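Local coordinates for bromo domain-containing protein (Trypanosoma brucei brucei, PDB 5K29) that is uncharacterized but carries a bromodomain, a four-helix module that in its relatives reads acetylated lysines, so it probably takes part in recognising acetylated chromatin proteins, at residues L74-V85 with F105-Y116. Numbering follows the deposited sequence.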
# COMPACT_ATOMS: atom_id res chain seq x y z
N LEU A 74 -5.80 -4.43 7.57
CA LEU A 74 -4.80 -4.51 6.49
C LEU A 74 -3.39 -4.11 7.01
O LEU A 74 -2.66 -3.37 6.37
CB LEU A 74 -5.25 -3.73 5.22
CG LEU A 74 -6.56 -4.24 4.58
CD1 LEU A 74 -7.16 -3.23 3.61
CD2 LEU A 74 -6.35 -5.57 3.89
N THR A 75 -3.05 -4.61 8.19
CA THR A 75 -1.79 -4.42 8.91
C THR A 75 -0.56 -4.73 8.01
O THR A 75 0.34 -3.89 7.89
CB THR A 75 -1.82 -5.25 10.20
OG1 THR A 75 -2.96 -4.87 10.94
CG2 THR A 75 -0.59 -5.06 11.06
N THR A 76 -0.54 -5.92 7.37
CA THR A 76 0.59 -6.34 6.52
C THR A 76 0.81 -5.38 5.34
O THR A 76 1.96 -5.00 5.08
CB THR A 76 0.44 -7.80 6.09
OG1 THR A 76 0.20 -8.57 7.26
CG2 THR A 76 1.71 -8.34 5.41
N LEU A 77 -0.27 -5.03 4.61
CA LEU A 77 -0.26 -4.12 3.48
C LEU A 77 0.27 -2.76 3.92
O LEU A 77 1.12 -2.20 3.24
CB LEU A 77 -1.66 -3.99 2.81
CG LEU A 77 -1.82 -2.93 1.69
CD1 LEU A 77 -0.85 -3.17 0.52
CD2 LEU A 77 -3.25 -2.94 1.12
N LYS A 78 -0.21 -2.24 5.06
CA LYS A 78 0.27 -0.95 5.58
C LYS A 78 1.75 -1.01 5.98
O LYS A 78 2.47 -0.04 5.74
CB LYS A 78 -0.60 -0.44 6.72
CG LYS A 78 -2.02 -0.10 6.30
CD LYS A 78 -2.76 0.41 7.54
CE LYS A 78 -4.01 1.16 7.19
NZ LYS A 78 -4.92 1.28 8.36
N GLU A 79 2.22 -2.16 6.53
CA GLU A 79 3.64 -2.38 6.88
C GLU A 79 4.47 -2.29 5.61
O GLU A 79 5.41 -1.52 5.57
CB GLU A 79 3.86 -3.77 7.47
CG GLU A 79 3.65 -3.89 8.95
CD GLU A 79 3.69 -5.32 9.44
OE1 GLU A 79 4.30 -6.17 8.74
OE2 GLU A 79 3.13 -5.60 10.52
N ASP A 80 4.07 -3.02 4.56
CA ASP A 80 4.78 -3.04 3.27
C ASP A 80 4.97 -1.65 2.69
O ASP A 80 6.05 -1.34 2.23
CB ASP A 80 4.05 -3.94 2.28
CG ASP A 80 4.23 -5.42 2.54
OD1 ASP A 80 4.82 -5.77 3.59
OD2 ASP A 80 3.80 -6.21 1.69
N ILE A 81 3.93 -0.81 2.76
CA ILE A 81 3.99 0.57 2.28
C ILE A 81 4.98 1.35 3.13
O ILE A 81 5.80 2.05 2.57
CB ILE A 81 2.59 1.25 2.25
CG1 ILE A 81 1.56 0.50 1.33
CG2 ILE A 81 2.68 2.76 1.89
CD1 ILE A 81 1.91 0.41 -0.17
N ARG A 82 4.88 1.28 4.48
CA ARG A 82 5.77 2.04 5.38
C ARG A 82 7.21 1.63 5.20
O ARG A 82 8.08 2.49 5.17
CB ARG A 82 5.32 1.91 6.85
CG ARG A 82 4.05 2.72 7.08
CD ARG A 82 3.63 2.82 8.50
NE ARG A 82 2.48 3.70 8.62
CZ ARG A 82 1.31 3.34 9.11
NH1 ARG A 82 0.31 4.21 9.16
NH2 ARG A 82 1.13 2.11 9.57
N LEU A 83 7.44 0.33 4.98
CA LEU A 83 8.78 -0.20 4.75
C LEU A 83 9.38 0.32 3.46
O LEU A 83 10.56 0.65 3.46
CB LEU A 83 8.85 -1.75 4.81
CG LEU A 83 8.45 -2.49 6.10
CD1 LEU A 83 8.95 -3.94 6.08
CD2 LEU A 83 9.01 -1.82 7.37
N MET A 84 8.57 0.43 2.36
CA MET A 84 9.05 0.93 1.05
C MET A 84 9.37 2.40 1.24
O MET A 84 10.40 2.87 0.78
CB MET A 84 7.94 0.86 -0.01
CG MET A 84 7.64 -0.51 -0.59
SD MET A 84 6.02 -0.71 -1.49
CE MET A 84 5.50 0.89 -1.67
N VAL A 85 8.49 3.13 1.94
CA VAL A 85 8.69 4.56 2.17
C VAL A 85 9.94 4.83 3.03
O VAL A 85 10.71 5.72 2.68
CB VAL A 85 7.41 5.21 2.73
CG1 VAL A 85 7.70 6.61 3.28
CG2 VAL A 85 6.34 5.26 1.62
N PHE A 105 2.99 10.14 -0.88
CA PHE A 105 2.46 8.90 -1.42
C PHE A 105 1.84 8.09 -0.28
O PHE A 105 0.70 7.66 -0.39
CB PHE A 105 3.54 8.08 -2.15
CG PHE A 105 3.12 6.64 -2.42
CD1 PHE A 105 2.24 6.34 -3.45
CD2 PHE A 105 3.51 5.62 -1.57
CE1 PHE A 105 1.83 5.02 -3.67
CE2 PHE A 105 3.08 4.31 -1.78
CZ PHE A 105 2.26 4.01 -2.83
N GLU A 106 2.61 7.91 0.81
CA GLU A 106 2.23 7.16 1.99
C GLU A 106 0.90 7.64 2.57
O GLU A 106 0.03 6.81 2.81
CB GLU A 106 3.32 7.22 3.06
CG GLU A 106 2.96 6.34 4.25
CD GLU A 106 4.03 6.19 5.30
OE1 GLU A 106 3.95 6.89 6.34
OE2 GLU A 106 4.90 5.32 5.13
N LYS A 107 0.72 8.96 2.75
CA LYS A 107 -0.53 9.54 3.26
C LYS A 107 -1.70 9.21 2.31
O LYS A 107 -2.75 8.79 2.76
CB LYS A 107 -0.39 11.06 3.48
N PHE A 108 -1.46 9.32 1.01
CA PHE A 108 -2.45 8.98 -0.01
C PHE A 108 -2.86 7.49 0.07
O PHE A 108 -4.05 7.19 0.04
CB PHE A 108 -1.93 9.36 -1.41
CG PHE A 108 -2.57 8.57 -2.53
CD1 PHE A 108 -3.81 8.95 -3.04
CD2 PHE A 108 -1.95 7.44 -3.06
CE1 PHE A 108 -4.41 8.21 -4.06
CE2 PHE A 108 -2.54 6.72 -4.09
CZ PHE A 108 -3.76 7.12 -4.60
N ALA A 109 -1.88 6.58 0.14
CA ALA A 109 -2.10 5.13 0.18
C ALA A 109 -2.84 4.70 1.46
O ALA A 109 -3.75 3.88 1.39
CB ALA A 109 -0.77 4.39 0.06
N MET A 110 -2.48 5.26 2.62
CA MET A 110 -3.16 4.96 3.87
C MET A 110 -4.65 5.37 3.77
O MET A 110 -5.51 4.62 4.23
CB MET A 110 -2.48 5.65 5.08
CG MET A 110 -1.05 5.18 5.32
SD MET A 110 -0.91 3.39 5.47
CE MET A 110 0.80 3.18 5.26
N GLY A 111 -4.92 6.50 3.10
CA GLY A 111 -6.27 7.03 2.86
C GLY A 111 -7.11 6.05 2.07
O GLY A 111 -8.23 5.74 2.47
N LYS A 112 -6.55 5.50 0.97
CA LYS A 112 -7.22 4.51 0.10
C LYS A 112 -7.44 3.18 0.82
O LYS A 112 -8.48 2.54 0.64
CB LYS A 112 -6.43 4.28 -1.21
CG LYS A 112 -6.64 5.36 -2.27
CD LYS A 112 -7.48 4.80 -3.40
CE LYS A 112 -7.99 5.84 -4.36
NZ LYS A 112 -6.95 6.28 -5.32
N ILE A 113 -6.48 2.78 1.65
CA ILE A 113 -6.54 1.56 2.43
C ILE A 113 -7.64 1.69 3.48
O ILE A 113 -8.44 0.77 3.62
CB ILE A 113 -5.13 1.17 3.03
CG1 ILE A 113 -4.14 0.78 1.88
CG2 ILE A 113 -5.28 0.02 4.04
CD1 ILE A 113 -2.58 0.85 2.21
N ASP A 114 -7.73 2.85 4.16
CA ASP A 114 -8.77 3.07 5.18
C ASP A 114 -10.16 3.21 4.59
O ASP A 114 -11.13 2.74 5.20
CB ASP A 114 -8.44 4.25 6.10
CG ASP A 114 -7.24 4.04 7.02
OD1 ASP A 114 -7.00 2.86 7.44
OD2 ASP A 114 -6.57 5.04 7.37
N ALA A 115 -10.28 3.84 3.40
CA ALA A 115 -11.54 4.02 2.69
C ALA A 115 -12.03 2.64 2.24
O ALA A 115 -13.22 2.39 2.26
CB ALA A 115 -11.35 4.91 1.48
N TYR A 116 -11.10 1.75 1.85
CA TYR A 116 -11.49 0.40 1.45
C TYR A 116 -12.17 -0.32 2.66
O TYR A 116 -13.25 -0.89 2.51
CB TYR A 116 -10.30 -0.40 0.91
CG TYR A 116 -10.63 -1.87 0.72
CD1 TYR A 116 -11.27 -2.32 -0.43
CD2 TYR A 116 -10.36 -2.80 1.73
CE1 TYR A 116 -11.64 -3.66 -0.58
CE2 TYR A 116 -10.74 -4.13 1.60
CZ TYR A 116 -11.34 -4.56 0.43
OH TYR A 116 -11.67 -5.89 0.28
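Met110 lays its methyl over one face of the Arg82 guanidinium, CE standing 3.7 Å above the plane and offset toward the rim, while Glu106 OE1 approaches the edge of the same group. That carboxylate stops short of a salt bridge, with OE1 4.2 Å from Arg82 NE; its other oxygen, OE2, lies against aliphatic carbon, 3.4 Å from Arg82 CG, and also meets Val85 CB. The Phe105 ring takes Val85 CG2 at its edge, near the ring plane, whereas Ile81 CG2 and Met84 CE come in obliquely. On one face of this ring sits Ala109 CB, a turn along its own helix. Ile81 is a knob in the hole formed by Phe105, Glu106, Ala109 and Met110: its CG2 goes in among them, 3.9 Å from Met110 CE. Met110 bends at chi2 (-53°), which brings its sulfur against the Lys78 chain, Met110 SD to Lys78 CG 3.8 Å. Beyond CG that lysine runs extended past Ile113 CG2 to a salt bridge, NZ to Asp114 OD1 at 2.8 Å, received on the syn side and 17° out of the carboxylate plane. Further along, Ile113 splits its branches, CG2 against Leu74 CD1 and CD1 against Leu77 CG, and Leu74 CD1 comes obliquely to the Tyr116 ring, 3.7 Å from Tyr116 CD2. Segments 75-85 and 105-116 run antiparallel at 173°, their axes coming within 10.3 Å, and so pair the last two helices of the bromodomain bundle, 75-92 and 97-122. At the Leu74 end, Met15 and Leu18 of helix 12-21 close over the apolar seam, and Glu14 of that helix holds the Tyr116 hydroxyl; at the other end Phe105 rests on Leu56 of helix 53-64, and Met84 on Asp55.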